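Local coordinates for 52 protein (Murid herpesvirus 4, PDB 2OA5) that is an abundant tegument protein of the virus, a member of the herpesvirus BLRF2 family that probably plays a structural part in the virion, at residues B[77-80]-B[84-87]. Residues are numbered along the deposited sequence; the frame is centred on the assembly and turned at random.
With PE5 (3,6,9,12,15,18,21,24-octaoxahexacosan-1-ol), chain C.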
ATOM      1  N   ALA B  77      18.356  13.847 -12.060  1.00 60.91           N
ATOM      2  CA  ALA B  77      19.276  14.800 -12.672  1.00 61.79           C
ATOM      3  C   ALA B  77      20.700  14.647 -12.124  1.00 61.55           C
ATOM      4  O   ALA B  77      21.674  14.803 -12.856  1.00 62.88           O
ATOM      5  CB  ALA B  77      18.766  16.227 -12.442  1.00 60.69           C
ATOM      6  N   LYS B  78      20.815  14.323 -10.835  1.00 60.38           N
ATOM      7  CA  LYS B  78      22.112  14.162 -10.177  1.00 59.62           C
ATOM      8  C   LYS B  78      22.896  12.903 -10.547  1.00 58.04           C
ATOM      9  O   LYS B  78      24.118  12.855 -10.375  1.00 58.09           O
ATOM     10  CB  LYS B  78      21.930  14.190  -8.657  1.00 62.94           C
ATOM     11  CG  LYS B  78      21.440  15.521  -8.099  1.00 66.48           C
ATOM     12  CD  LYS B  78      19.977  15.804  -8.430  1.00 67.50           C
ATOM     13  CE  LYS B  78      19.750  17.306  -8.566  1.00 68.92           C
ATOM     14  NZ  LYS B  78      18.564  17.798  -7.813  1.00 69.79           N
ATOM     15  N   ALA B  79      22.203  11.880 -11.045  1.00 51.97           N
ATOM     16  CA  ALA B  79      22.865  10.631 -11.414  1.00 47.42           C
ATOM     17  C   ALA B  79      23.392  10.675 -12.843  1.00 44.23           C
ATOM     18  O   ALA B  79      22.776  11.287 -13.713  1.00 43.99           O
ATOM     19  CB  ALA B  79      21.896   9.458 -11.253  1.00 44.33           C
ATOM     20  N   VAL B  80      24.533  10.028 -13.075  1.00 40.88           N
ATOM     21  CA  VAL B  80      25.128   9.966 -14.408  1.00 40.41           C
ATOM     22  C   VAL B  80      25.468   8.526 -14.772  1.00 39.53           C
ATOM     23  O   VAL B  80      25.801   8.239 -15.920  1.00 40.55           O
ATOM     24  CB  VAL B  80      26.417  10.811 -14.523  1.00 46.68           C
ATOM     25  CG1 VAL B  80      26.114  12.259 -14.197  1.00 45.67           C
ATOM     26  CG2 VAL B  80      27.502  10.246 -13.614  1.00 46.11           C
ATOM     27  N   GLU B  84      24.433   4.838  -9.883  1.00 34.03           N
ATOM     28  CA  GLU B  84      24.061   6.025  -9.121  1.00 33.45           C
ATOM     29  C   GLU B  84      22.555   6.204  -9.111  1.00 30.74           C
ATOM     30  O   GLU B  84      21.955   6.457  -8.070  1.00 31.57           O
ATOM     31  CB  GLU B  84      24.664   7.306  -9.712  1.00 32.43           C
ATOM     32  CG  GLU B  84      26.176   7.376  -9.730  1.00 38.83           C
ATOM     33  CD  GLU B  84      26.684   8.804  -9.901  1.00 38.81           C
ATOM     34  OE1 GLU B  84      26.073   9.571 -10.678  1.00 39.53           O
ATOM     35  OE2 GLU B  84      27.696   9.147  -9.260  1.00 42.59           O
ATOM     36  N   LEU B  85      21.948   6.096 -10.284  1.00 27.60           N
ATOM     37  CA  LEU B  85      20.511   6.288 -10.392  1.00 28.55           C
ATOM     38  C   LEU B  85      19.732   5.237  -9.583  1.00 28.31           C
ATOM     39  O   LEU B  85      18.738   5.556  -8.913  1.00 27.60           O
ATOM     40  CB  LEU B  85      20.102   6.269 -11.865  1.00 29.50           C
ATOM     41  CG  LEU B  85      18.689   6.764 -12.162  1.00 31.29           C
ATOM     42  CD1 LEU B  85      18.471   8.146 -11.548  1.00 32.72           C
ATOM     43  CD2 LEU B  85      18.476   6.787 -13.666  1.00 34.05           C
ATOM     44  N   THR B  86      20.208   3.995  -9.620  1.00 31.25           N
ATOM     45  CA  THR B  86      19.556   2.914  -8.898  1.00 35.41           C
ATOM     46  C   THR B  86      19.586   3.174  -7.387  1.00 36.12           C
ATOM     47  O   THR B  86      18.556   3.112  -6.720  1.00 35.48           O
ATOM     48  CB  THR B  86      20.231   1.554  -9.244  1.00 35.73           C
ATOM     49  OG1 THR B  86      20.056   1.282 -10.642  1.00 39.88           O
ATOM     50  CG2 THR B  86      19.618   0.419  -8.450  1.00 34.16           C
ATOM     51  N   SER B  87      20.766   3.476  -6.852  1.00 36.85           N
ATOM     52  CA  SER B  87      20.910   3.753  -5.423  1.00 37.69           C
ATOM     53  C   SER B  87      20.048   4.952  -5.049  1.00 38.39           C
ATOM     54  O   SER B  87      19.418   4.999  -3.994  1.00 39.71           O
ATOM     55  CB  SER B  87      22.377   4.048  -5.096  1.00 44.28           C
ATOM     56  OG  SER B  87      22.519   4.616  -3.806  1.00 45.82           O
TER
HETATM   57  C48 PE5 C4870      16.193   1.694  -8.131  1.00 69.22           C
HETATM   58  C50 PE5 C4870      16.337   1.137  -9.553  1.00 68.71           C
HETATM   59  O1  PE5 C4870      15.407   1.752 -10.451  1.00 70.21           O
HETATM   60  C1  PE5 C4870      14.642   0.752 -11.143  1.00 70.07           C
HETATM   61  C2  PE5 C4870      14.948   0.794 -12.626  1.00 70.52           C
HETATM   62  O2  PE5 C4870      13.747   0.637 -13.384  1.00 71.48           O
HETATM   63  C3  PE5 C4870      13.952   1.100 -14.717  1.00 74.03           C
HETATM   64  C4  PE5 C4870      14.055  -0.066 -15.675  1.00 76.38           C
HETATM   65  O3  PE5 C4870      15.303  -0.012 -16.372  1.00 79.25           O
HETATM   66  C5  PE5 C4870      15.074  -0.124 -17.780  1.00 81.11           C
HETATM   67  C6  PE5 C4870      16.305   0.324 -18.549  1.00 83.62           C
HETATM   68  O4  PE5 C4870      16.082   0.147 -19.956  1.00 86.03           O
HETATM   69  C7  PE5 C4870      17.182   0.659 -20.718  1.00 87.85           C
HETATM   70  C8  PE5 C4870      16.737   0.883 -22.155  1.00 90.60           C
HETATM   71  O5  PE5 C4870      17.659   1.728 -22.863  1.00 92.49           O
HETATM   72  C9  PE5 C4870      16.940   2.788 -23.512  1.00 93.44           C
HETATM   73  C10 PE5 C4870      16.993   2.641 -25.026  1.00 94.41           C
HETATM   74  O6  PE5 C4870      16.063   3.556 -25.643  1.00 95.02           O
HETATM   75  C11 PE5 C4870      16.368   3.717 -27.040  1.00 93.58           C
HETATM   76  C12 PE5 C4870      15.931   5.095 -27.521  1.00 92.66           C
HETATM   77  O7  PE5 C4870      17.061   5.810 -28.046  1.00 92.51           O
HETATM   78  C13 PE5 C4870      16.689   7.142 -28.441  1.00 91.10           C
HETATM   79  C14 PE5 C4870      15.775   7.779 -27.407  1.00 90.35           C
HETATM   80  O8  PE5 C4870      16.437   8.868 -26.741  1.00 90.02           O
HETATM   81  C15 PE5 C4870      15.545   9.459 -25.784  1.00 88.45           C
HETATM   82  C16 PE5 C4870      16.291  10.536 -24.997  1.00 87.67           C
HETATM   83  O52 PE5 C4870      15.354  11.440 -24.411  1.00 86.65           O
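Ala79 and Glu84 bury most of the surface where the loop leaving helix 46-76 folds back on the first turn of helix 82-90. The methyl of Ala79 points at the helix and settles against its backbone, CB of Ala79 lying 3.5 Å from N of Leu85. Around that methyl, helix residues 84-87 supply a small apolar wall: CB of Glu84 sits 3.8 Å from CB of Ala79, and CD1 of Leu85 comes within 3.7 Å of CB of Ala79. Leu85 reaches it because its CG stands opposite the backbone N (chi1 -167°).

The carboxylate does the polar work. From CB, Glu84 runs out nearly straight (chi2 -162°) past Ala79 and delivers OE1 to the amide of Val80, with 2.9 Å between N of Val80 and OE1 of Glu84. The bond is moderately straight, 153° at the hydrogen, and the N-H arrives nearly along the C-O axis of the acceptor. Val80 and Glu84 lie alongside each other, and CG2 of Val80 brushes the same oxygen, 3.3 Å from OE1 of Glu84. At its other end Glu84 is held too: its backbone N makes a hydrogen bond to OG1 of Thr81, so it holds both residues just before the helix, Val80 by carboxylate and Thr81 by backbone N.

The second subunit adds to the contact: NH2 of Arg49 of that subunit donates a hydrogen bond to O of Ala79, and its Leu44 packs on Leu85. On the side of the helix away from the loop, CG2 of Thr86 lies 3.5 Å from C50 of the polyether PE5.

One charged side chain thus pairs with a loop amide while its aliphatic part shelters a buried methyl: one amide-carboxylate bond and methyl and methylene packing join loop to helix.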